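Local coordinates for protein carbonic anhydrase (Porphyridium purpureum, PDB 1DDZ) that probably catalyses the reversible, zinc-dependent hydration of carbon dioxide to hydrogencarbonate, as in other beta-class carbonic anhydrases, at residues Pro67-Ile72 with Val122-Val127; Arg96-Gln101 with Asn150-Ile155; Arg407-Val412 with Glu435-Glu440. All coordinates share one frame; numbering follows the deposited sequence.

Overall arrangement
One chain here holds two carbonic anhydrase regions, and the three contacts sample both. Contacts 1 and 2 fall in the first. Their segments alternate along the sequence (67-72, 96-101, 122-127, 150-155), their centres lie about 19 Å apart, and they touch, because strands 69-74 and 92-97 are neighbours in the same mixed sheet. Contact 3 comes later in the chain, in the second region, and pairs two helices; its centre is about 26 Å from each of the others. The two regions meet where contact 2 packs against helix 361-373, while contact 1 packs against a later helix of the chain, 292-307. Contacts 2 and 3 also touch the second subunit, whereas contact 1 does not.

Contact 1: Pro67-Ile72 with Val122-Val127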
loop_
_atom_site.group_PDB
_atom_site.type_symbol
_atom_site.label_atom_id
_atom_site.label_comp_id
_atom_site.label_asym_id
_atom_site.label_seq_id
_atom_site.Cartn_x
_atom_site.Cartn_y
_atom_site.Cartn_z
ATOM N N PRO A 67 12.390 -17.604 16.244
ATOM C CA PRO A 67 12.042 -16.381 16.943
ATOM C C PRO A 67 10.714 -16.398 17.663
ATOM O O PRO A 67 9.709 -16.879 17.136
ATOM C CB PRO A 67 12.053 -15.342 15.829
ATOM C CG PRO A 67 11.545 -16.124 14.670
ATOM C CD PRO A 67 12.347 -17.389 14.782
ATOM N N GLU A 68 10.717 -15.883 18.874
ATOM C CA GLU A 68 9.479 -15.775 19.642
ATOM C C GLU A 68 8.990 -14.323 19.621
ATOM O O GLU A 68 7.902 -14.021 20.128
ATOM C CB GLU A 68 9.693 -16.212 21.087
ATOM C CG GLU A 68 9.994 -17.689 21.256
ATOM C CD GLU A 68 9.763 -18.163 22.681
ATOM O OE1 GLU A 68 8.861 -19.010 22.884
ATOM O OE2 GLU A 68 10.473 -17.682 23.595
ATOM N N TYR A 69 9.831 -13.429 19.094
ATOM C CA TYR A 69 9.513 -12.007 18.975
ATOM C C TYR A 69 9.475 -11.483 17.548
ATOM O O TYR A 69 10.282 -11.874 16.712
ATOM C CB TYR A 69 10.547 -11.145 19.698
ATOM C CG TYR A 69 10.531 -11.257 21.196
ATOM C CD1 TYR A 69 11.247 -12.256 21.837
ATOM C CD2 TYR A 69 9.788 -10.375 21.971
ATOM C CE1 TYR A 69 11.219 -12.388 23.202
ATOM C CE2 TYR A 69 9.752 -10.494 23.342
ATOM C CZ TYR A 69 10.472 -11.509 23.955
ATOM O OH TYR A 69 10.448 -11.691 25.319
ATOM N N LEU A 70 8.501 -10.624 17.286
ATOM C CA LEU A 70 8.372 -9.910 16.034
ATOM C C LEU A 70 8.728 -8.494 16.518
ATOM O O LEU A 70 8.206 -8.025 17.530
ATOM C CB LEU A 70 6.931 -9.895 15.535
ATOM C CG LEU A 70 6.698 -9.439 14.085
ATOM C CD1 LEU A 70 5.378 -8.772 14.008
ATOM C CD2 LEU A 70 7.780 -8.539 13.560
ATOM N N TRP A 71 9.654 -7.843 15.838
ATOM C CA TRP A 71 10.067 -6.506 16.187
ATOM C C TRP A 71 9.915 -5.603 14.972
ATOM O O TRP A 71 10.491 -5.842 13.911
ATOM C CB TRP A 71 11.501 -6.542 16.646
ATOM C CG TRP A 71 12.177 -5.212 16.860
ATOM C CD1 TRP A 71 12.555 -4.313 15.902
ATOM C CD2 TRP A 71 12.709 -4.721 18.098
ATOM N NE1 TRP A 71 13.305 -3.317 16.464
ATOM C CE2 TRP A 71 13.414 -3.546 17.806
ATOM C CE3 TRP A 71 12.680 -5.187 19.412
ATOM C CZ2 TRP A 71 14.081 -2.822 18.784
ATOM C CZ3 TRP A 71 13.350 -4.473 20.384
ATOM C CH2 TRP A 71 14.043 -3.305 20.065
ATOM N N ILE A 72 9.080 -4.583 15.122
ATOM C CA ILE A 72 8.834 -3.600 14.075
ATOM C C ILE A 72 9.596 -2.342 14.506
ATOM O O ILE A 72 9.262 -1.716 15.514
ATOM C CB ILE A 72 7.332 -3.335 13.928
ATOM C CG1 ILE A 72 6.619 -4.644 13.560
ATOM C CG2 ILE A 72 7.090 -2.224 12.899
ATOM C CD1 ILE A 72 5.249 -4.790 14.142
ATOM N N VAL A 122 4.717 -16.536 16.558
ATOM C CA VAL A 122 5.459 -15.614 17.409
ATOM C C VAL A 122 4.604 -15.324 18.662
ATOM O O VAL A 122 3.394 -15.203 18.561
ATOM C CB VAL A 122 5.775 -14.331 16.582
ATOM C CG1 VAL A 122 4.858 -13.207 16.917
ATOM C CG2 VAL A 122 7.200 -13.966 16.704
ATOM N N LYS A 123 5.221 -15.226 19.835
ATOM C CA LYS A 123 4.455 -14.973 21.047
ATOM C C LYS A 123 4.378 -13.512 21.483
ATOM O O LYS A 123 3.470 -13.104 22.199
ATOM C CB LYS A 123 5.006 -15.806 22.216
ATOM C CG LYS A 123 4.743 -17.303 22.120
ATOM C CD LYS A 123 3.263 -17.621 21.900
ATOM C CE LYS A 123 3.067 -19.077 21.443
ATOM N NZ LYS A 123 1.742 -19.350 20.786
ATOM N N HIS A 124 5.369 -12.727 21.101
ATOM C CA HIS A 124 5.405 -11.340 21.506
ATOM C C HIS A 124 5.774 -10.493 20.321
ATOM O O HIS A 124 6.639 -10.879 19.541
ATOM C CB HIS A 124 6.457 -11.151 22.589
ATOM C CG HIS A 124 6.275 -12.048 23.772
ATOM N ND1 HIS A 124 7.087 -13.136 24.015
ATOM C CD2 HIS A 124 5.341 -12.050 24.754
ATOM C CE1 HIS A 124 6.652 -13.775 25.089
ATOM N NE2 HIS A 124 5.593 -13.136 25.552
ATOM N N ILE A 125 5.092 -9.359 20.184
ATOM C CA ILE A 125 5.324 -8.391 19.120
ATOM C C ILE A 125 5.762 -7.109 19.818
ATOM O O ILE A 125 5.136 -6.672 20.777
ATOM C CB ILE A 125 4.032 -8.099 18.308
ATOM C CG1 ILE A 125 3.541 -9.367 17.602
ATOM C CG2 ILE A 125 4.274 -6.962 17.278
ATOM C CD1 ILE A 125 2.165 -9.190 17.019
ATOM N N LEU A 126 6.865 -6.532 19.370
ATOM C CA LEU A 126 7.363 -5.289 19.947
ATOM C C LEU A 126 7.423 -4.202 18.863
ATOM O O LEU A 126 7.879 -4.458 17.737
ATOM C CB LEU A 126 8.780 -5.484 20.514
ATOM C CG LEU A 126 8.976 -6.253 21.827
ATOM C CD1 LEU A 126 10.405 -6.647 22.010
ATOM C CD2 LEU A 126 8.595 -5.364 22.970
ATOM N N VAL A 127 6.908 -3.014 19.164
ATOM C CA VAL A 127 7.025 -1.896 18.228
ATOM C C VAL A 127 8.027 -1.001 18.943
ATOM O O VAL A 127 7.813 -0.616 20.083
ATOM C CB VAL A 127 5.713 -1.151 17.987
ATOM C CG1 VAL A 127 5.969 -0.004 17.047
ATOM C CG2 VAL A 127 4.667 -2.075 17.423
#
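Two backbone N-H groups, those of Lys123 and His124, grip the carbonyl oxygen of Glu68. His124 N lies 3.0 Å from Glu68 O, nearly in line with the carbonyl bond; Lys123 N is tilted 34° from the carbonyl plane. From this fork a parallel ladder runs on: Leu70 N to His124 O, Leu126 N to Leu70 O at 2.7 Å, and Ile72 N to Leu126 O. On one face of the pair, Tyr69 CG stands beside the backbone N (chi1 -69°), which carries the ring toward His124, CE2 3.4 Å from His124 CB and CD2 3.8 Å from Leu126 CD1. That same methyl lies 3.7 Å from Trp71 CE3, so it touches both aromatic side chains. An alanine at Tyr69 is likely to open a gap beside His124 CB and strip Leu126 CD1 of one aromatic neighbour. On the other face Leu70 and Ile125 run side by side, Leu70 CD1 3.9 Å from Ile125 CG2. Between the two strands in sequence come strand 92-97, bonded to the far edge of strand 69-74 in this mixed sheet, and helix 107-119, which covers Leu70; helix 172-193 covers Val127, and helix 292-307 lies on the Tyr69 face.

Contact 2: Arg96-Gln101 with Asn150-Ile155; sequences RNIANQ and NWLRHI
The indole of Trp151 meets the 96-101 segment mainly along its edge, where Ile98 O and Asn97 ND2 both lie near the ring plane. Trp151 NE1 donates to Ile98 O at 2.9 Å with an N-H...O angle of 168°, the acceptor sitting close to the ring plane. Beside it, Asn97 ND2 lies 3.7 Å from Trp151 CZ2, with the amide turned 76° against the indole. Gln101 slides past in the opposite direction and brings CG to 3.7 Å from Trp151 NE1, approaching obliquely.

The Asn97 amide is itself held by two bonds to the backbone of Gln101, in the loop that follows: OD1 accepts from Gln101 N on a lone pair, and ND2 gives to Gln101 O, 2.9 Å away. Its CG stands between the backbone N and carbonyl carbon (chi1 67°), which sets the amide facing the backbone of Gln101. This loop follows strand 92-97, an outermost strand, within this chain, of the first of its two mixed sheets in an alpha-beta-alpha fold, and runs beside the metal site: the side chain of Ala99 is about 4 Å from that of the zinc ligand Cys133.

Packing is tightest where Ala99 CB meets Ile155 CD1 at 3.5 Å. Ile98 CG2 touches Leu152 CD2 more loosely, 4.0 Å away. Farther round the helix, the end of the Gln101 side chain rests against His154, whose NE2 is hydrogen-bonded to Ser105 OG of the second subunit and whose ring meets His104 of that subunit edge-to-face. Ser362 and Ser365 of helix 361-373 also touch Trp151.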
loop_
_atom_site.group_PDB
_atom_site.type_symbol
_atom_site.label_atom_id
_atom_site.label_comp_id
_atom_site.label_asym_id
_atom_site.label_seq_id
_atom_site.Cartn_x
_atom_site.Cartn_y
_atom_site.Cartn_z
ATOM N N ARG A 96 11.626 -3.412 9.356
ATOM C CA ARG A 96 12.107 -2.044 9.512
ATOM C C ARG A 96 11.625 -1.180 8.381
ATOM O O ARG A 96 11.667 -1.584 7.211
ATOM C CB ARG A 96 13.625 -1.974 9.569
ATOM C CG ARG A 96 14.187 -2.610 10.779
ATOM C CD ARG A 96 15.619 -2.267 10.929
ATOM N NE ARG A 96 16.171 -2.938 12.097
ATOM C CZ ARG A 96 15.969 -2.573 13.361
ATOM N NH1 ARG A 96 15.226 -1.514 13.645
ATOM N NH2 ARG A 96 16.465 -3.313 14.344
ATOM N N ASN A 97 11.143 0.001 8.743
ATOM C CA ASN A 97 10.654 0.961 7.770
ATOM C C ASN A 97 10.888 2.349 8.341
ATOM O O ASN A 97 11.485 2.480 9.415
ATOM C CB ASN A 97 9.173 0.707 7.450
ATOM C CG ASN A 97 8.260 0.983 8.630
ATOM O OD1 ASN A 97 8.635 1.704 9.560
ATOM N ND2 ASN A 97 7.073 0.405 8.607
ATOM N N ILE A 98 10.488 3.379 7.602
ATOM C CA ILE A 98 10.666 4.755 8.053
ATOM C C ILE A 98 9.747 5.052 9.238
ATOM O O ILE A 98 8.514 4.969 9.126
ATOM C CB ILE A 98 10.381 5.779 6.905
ATOM C CG1 ILE A 98 11.434 5.652 5.795
ATOM C CG2 ILE A 98 10.356 7.223 7.464
ATOM C CD1 ILE A 98 12.844 5.990 6.247
ATOM N N ALA A 99 10.357 5.381 10.371
ATOM C CA ALA A 99 9.644 5.726 11.600
ATOM C C ALA A 99 8.797 4.630 12.216
ATOM O O ALA A 99 7.757 4.914 12.808
ATOM C CB ALA A 99 8.799 6.985 11.392
ATOM N N ASN A 100 9.227 3.373 12.069
ATOM C CA ASN A 100 8.530 2.218 12.663
ATOM C C ASN A 100 6.996 2.264 12.596
ATOM O O ASN A 100 6.301 2.012 13.580
ATOM C CB ASN A 100 9.017 1.964 14.120
ATOM C CG ASN A 100 9.070 3.245 14.981
ATOM O OD1 ASN A 100 10.080 3.942 15.013
ATOM N ND2 ASN A 100 7.993 3.538 15.676
ATOM N N GLN A 101 6.483 2.507 11.400
ATOM C CA GLN A 101 5.062 2.611 11.180
ATOM C C GLN A 101 4.352 1.288 11.059
ATOM O O GLN A 101 4.886 0.321 10.512
ATOM C CB GLN A 101 4.791 3.428 9.917
ATOM C CG GLN A 101 5.205 4.869 10.012
ATOM C CD GLN A 101 4.424 5.624 11.077
ATOM O OE1 GLN A 101 4.959 5.968 12.137
ATOM N NE2 GLN A 101 3.146 5.837 10.828
ATOM N N ASN A 150 4.163 11.489 1.774
ATOM C CA ASN A 150 2.880 10.778 1.836
ATOM C C ASN A 150 2.949 9.698 2.922
ATOM O O ASN A 150 1.973 9.404 3.604
ATOM C CB ASN A 150 2.548 10.184 0.474
ATOM C CG ASN A 150 2.436 11.245 -0.616
ATOM O OD1 ASN A 150 1.520 12.063 -0.620
ATOM N ND2 ASN A 150 3.376 11.231 -1.548
ATOM N N TRP A 151 4.136 9.138 3.120
ATOM C CA TRP A 151 4.346 8.140 4.158
ATOM C C TRP A 151 4.278 8.907 5.486
ATOM O O TRP A 151 3.567 8.523 6.411
ATOM C CB TRP A 151 5.739 7.504 3.998
ATOM C CG TRP A 151 6.036 6.410 4.988
ATOM C CD1 TRP A 151 6.776 6.514 6.130
ATOM C CD2 TRP A 151 5.604 5.042 4.909
ATOM N NE1 TRP A 151 6.830 5.296 6.768
ATOM C CE2 TRP A 151 6.122 4.376 6.041
ATOM C CE3 TRP A 151 4.831 4.316 3.987
ATOM C CZ2 TRP A 151 5.897 3.015 6.277
ATOM C CZ3 TRP A 151 4.607 2.964 4.224
ATOM C CH2 TRP A 151 5.140 2.330 5.361
ATOM N N LEU A 152 5.015 10.014 5.552
ATOM C CA LEU A 152 5.088 10.862 6.743
ATOM C C LEU A 152 3.788 11.529 7.189
ATOM O O LEU A 152 3.724 12.019 8.315
ATOM C CB LEU A 152 6.200 11.894 6.598
ATOM C CG LEU A 152 7.582 11.270 6.380
ATOM C CD1 LEU A 152 8.608 12.348 6.239
ATOM C CD2 LEU A 152 7.929 10.360 7.538
ATOM N N ARG A 153 2.764 11.543 6.329
ATOM C CA ARG A 153 1.471 12.106 6.698
ATOM C C ARG A 153 0.889 11.327 7.869
ATOM O O ARG A 153 0.107 11.867 8.616
ATOM C CB ARG A 153 0.462 12.048 5.550
ATOM C CG ARG A 153 0.619 13.077 4.457
ATOM C CD ARG A 153 0.869 14.473 4.997
ATOM N NE ARG A 153 2.298 14.694 5.258
ATOM C CZ ARG A 153 2.936 15.842 5.049
ATOM N NH1 ARG A 153 2.280 16.896 4.567
ATOM N NH2 ARG A 153 4.232 15.939 5.333
ATOM N N HIS A 154 1.272 10.058 8.034
ATOM C CA HIS A 154 0.757 9.252 9.130
ATOM C C HIS A 154 1.280 9.729 10.463
ATOM O O HIS A 154 0.569 9.700 11.457
ATOM C CB HIS A 154 1.074 7.769 8.923
ATOM C CG HIS A 154 0.324 7.159 7.788
ATOM N ND1 HIS A 154 -1.002 6.787 7.887
ATOM C CD2 HIS A 154 0.687 6.895 6.515
ATOM C CE1 HIS A 154 -1.417 6.329 6.723
ATOM N NE2 HIS A 154 -0.408 6.385 5.877
ATOM N N ILE A 155 2.517 10.201 10.480
ATOM C CA ILE A 155 3.110 10.735 11.700
ATOM C C ILE A 155 2.393 12.055 12.043
ATOM O O ILE A 155 2.218 12.403 13.206
ATOM C CB ILE A 155 4.592 10.986 11.499
ATOM C CG1 ILE A 155 5.299 9.653 11.269
ATOM C CG2 ILE A 155 5.184 11.710 12.706
ATOM C CD1 ILE A 155 6.781 9.774 11.040
#

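Contact 3: Arg407-Val412 with Glu435-Glu440; sequences RHIRDV and EINVLE
Apolar contact carries this helix pair, and Val412 is its centre. Its two methyls divide the work: CG1, trans to the backbone N (chi1 180°), lies 3.7 Å from Ile436 CG2, while CG2 approaches the aliphatic part of Glu440, 4.2 Å from its CG. With both partners the valine slides past in the opposite direction instead of meeting end-on. The backbones come near at the same point, Val412 CA being 6.4 Å from Asn437 CA.

Contacts of a polar side chain with hydrocarbon form the second kind. The end of Asn437 rests against Val412 CG2 and Ile409 CG1, which meet it from directions about a right angle apart. The asparagine side chain as a whole crosses the valine at about a right angle and the isoleucine at a slant.

Charged interactions belong to the outward side of segment 407-412, turned to the dimer partner. Arg407 and Arg410 form salt bridges with Asp486 and Glu14 of the second subunit, and Asp411 bonds to His358 there.

The segment axes pass 10.0 Å apart at 101°, so the helices cross almost perpendicularly and touch over a small patch. Near-orthogonal helix packing of this sort here sits beside the second zinc site of the beta-carbonic anhydrase fold, the Asn437 side chain being about 7 Å from that of the zinc ligand Cys387.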
loop_
_atom_site.group_PDB
_atom_site.type_symbol
_atom_site.label_atom_id
_atom_site.label_comp_id
_atom_site.label_asym_id
_atom_site.label_seq_id
_atom_site.Cartn_x
_atom_site.Cartn_y
_atom_site.Cartn_z
ATOM N N ARG A 407 3.014 -13.866 -3.801
ATOM C CA ARG A 407 2.733 -14.155 -5.209
ATOM C C ARG A 407 3.794 -13.556 -6.129
ATOM O O ARG A 407 3.994 -14.014 -7.252
ATOM C CB ARG A 407 1.341 -13.685 -5.609
ATOM C CG ARG A 407 0.249 -14.652 -5.247
ATOM C CD ARG A 407 0.593 -15.982 -5.832
ATOM N NE ARG A 407 -0.505 -16.927 -5.819
ATOM C CZ ARG A 407 -0.465 -18.124 -5.234
ATOM N NH1 ARG A 407 0.627 -18.527 -4.586
ATOM N NH2 ARG A 407 -1.510 -18.946 -5.356
ATOM N N HIS A 408 4.506 -12.555 -5.631
ATOM C CA HIS A 408 5.560 -11.934 -6.394
ATOM C C HIS A 408 6.736 -12.899 -6.609
ATOM O O HIS A 408 7.402 -12.859 -7.659
ATOM C CB HIS A 408 6.023 -10.659 -5.700
ATOM C CG HIS A 408 5.123 -9.490 -5.947
ATOM N ND1 HIS A 408 4.256 -9.002 -4.992
ATOM C CD2 HIS A 408 4.905 -8.756 -7.062
ATOM C CE1 HIS A 408 3.536 -8.025 -5.517
ATOM N NE2 HIS A 408 3.911 -7.859 -6.773
ATOM N N ILE A 409 6.976 -13.768 -5.624
ATOM C CA ILE A 409 8.049 -14.757 -5.732
ATOM C C ILE A 409 7.613 -15.829 -6.724
ATOM O O ILE A 409 8.433 -16.393 -7.433
ATOM C CB ILE A 409 8.409 -15.376 -4.382
ATOM C CG1 ILE A 409 9.292 -14.418 -3.599
ATOM C CG2 ILE A 409 9.165 -16.675 -4.574
ATOM C CD1 ILE A 409 8.666 -13.964 -2.344
ATOM N N ARG A 410 6.308 -16.045 -6.821
ATOM C CA ARG A 410 5.771 -17.003 -7.770
ATOM C C ARG A 410 6.012 -16.522 -9.199
ATOM O O ARG A 410 6.310 -17.317 -10.082
ATOM C CB ARG A 410 4.287 -17.232 -7.522
ATOM C CG ARG A 410 4.012 -18.330 -6.518
ATOM C CD ARG A 410 4.428 -19.685 -7.068
ATOM N NE ARG A 410 3.391 -20.653 -6.769
ATOM C CZ ARG A 410 2.554 -21.183 -7.652
ATOM N NH1 ARG A 410 2.624 -20.893 -8.941
ATOM N NH2 ARG A 410 1.551 -21.907 -7.208
ATOM N N ASP A 411 5.933 -15.214 -9.418
ATOM C CA ASP A 411 6.186 -14.641 -10.745
ATOM C C ASP A 411 7.627 -14.909 -11.156
ATOM O O ASP A 411 7.930 -15.161 -12.320
ATOM C CB ASP A 411 5.966 -13.126 -10.727
ATOM C CG ASP A 411 4.509 -12.738 -10.635
ATOM O OD1 ASP A 411 3.611 -13.608 -10.668
ATOM O OD2 ASP A 411 4.260 -11.531 -10.531
ATOM N N VAL A 412 8.524 -14.792 -10.193
ATOM C CA VAL A 412 9.930 -15.053 -10.436
ATOM C C VAL A 412 10.119 -16.518 -10.866
ATOM O O VAL A 412 10.845 -16.793 -11.821
ATOM C CB VAL A 412 10.777 -14.765 -9.171
ATOM C CG1 VAL A 412 12.251 -15.054 -9.434
ATOM C CG2 VAL A 412 10.599 -13.326 -8.728
ATOM N N GLU A 435 18.161 -16.832 -5.353
ATOM C CA GLU A 435 19.194 -16.064 -6.037
ATOM C C GLU A 435 18.600 -15.184 -7.127
ATOM O O GLU A 435 18.976 -14.016 -7.288
ATOM C CB GLU A 435 20.223 -17.012 -6.664
ATOM C CG GLU A 435 21.079 -17.747 -5.665
ATOM C CD GLU A 435 21.901 -18.879 -6.293
ATOM O OE1 GLU A 435 21.454 -19.451 -7.295
ATOM O OE2 GLU A 435 23.000 -19.180 -5.785
ATOM N N ILE A 436 17.745 -15.783 -7.935
ATOM C CA ILE A 436 17.092 -15.074 -9.019
ATOM C C ILE A 436 16.143 -13.998 -8.446
ATOM O O ILE A 436 15.961 -12.930 -9.051
ATOM C CB ILE A 436 16.354 -16.066 -9.907
ATOM C CG1 ILE A 436 17.373 -17.026 -10.538
ATOM C CG2 ILE A 436 15.557 -15.348 -10.967
ATOM C CD1 ILE A 436 16.705 -18.161 -11.353
ATOM N N ASN A 437 15.574 -14.262 -7.268
ATOM C CA ASN A 437 14.697 -13.286 -6.618
ATOM C C ASN A 437 15.502 -12.027 -6.278
ATOM O O ASN A 437 15.074 -10.920 -6.572
ATOM C CB ASN A 437 14.041 -13.875 -5.376
ATOM C CG ASN A 437 13.137 -12.879 -4.662
ATOM O OD1 ASN A 437 13.405 -12.507 -3.532
ATOM N ND2 ASN A 437 12.078 -12.441 -5.328
ATOM N N VAL A 438 16.713 -12.207 -5.763
ATOM C CA VAL A 438 17.610 -11.082 -5.438
ATOM C C VAL A 438 17.929 -10.285 -6.713
ATOM O O VAL A 438 17.912 -9.049 -6.709
ATOM C CB VAL A 438 18.960 -11.591 -4.813
ATOM C CG1 VAL A 438 19.960 -10.474 -4.684
ATOM C CG2 VAL A 438 18.721 -12.185 -3.462
ATOM N N LEU A 439 18.227 -11.001 -7.800
ATOM C CA LEU A 439 18.557 -10.394 -9.095
ATOM C C LEU A 439 17.356 -9.569 -9.616
ATOM O O LEU A 439 17.483 -8.413 -10.017
ATOM C CB LEU A 439 18.921 -11.522 -10.065
ATOM C CG LEU A 439 19.772 -11.271 -11.303
ATOM C CD1 LEU A 439 18.912 -10.852 -12.444
ATOM C CD2 LEU A 439 20.838 -10.255 -11.003
ATOM N N GLU A 440 16.184 -10.171 -9.544
ATOM C CA GLU A 440 14.956 -9.544 -9.975
ATOM C C GLU A 440 14.690 -8.304 -9.100
ATOM O O GLU A 440 14.343 -7.243 -9.611
ATOM C CB GLU A 440 13.830 -10.563 -9.844
ATOM C CG GLU A 440 12.734 -10.487 -10.898
ATOM C CD GLU A 440 13.206 -10.898 -12.295
ATOM O OE1 GLU A 440 13.669 -10.024 -13.050
ATOM O OE2 GLU A 440 13.076 -12.087 -12.658
#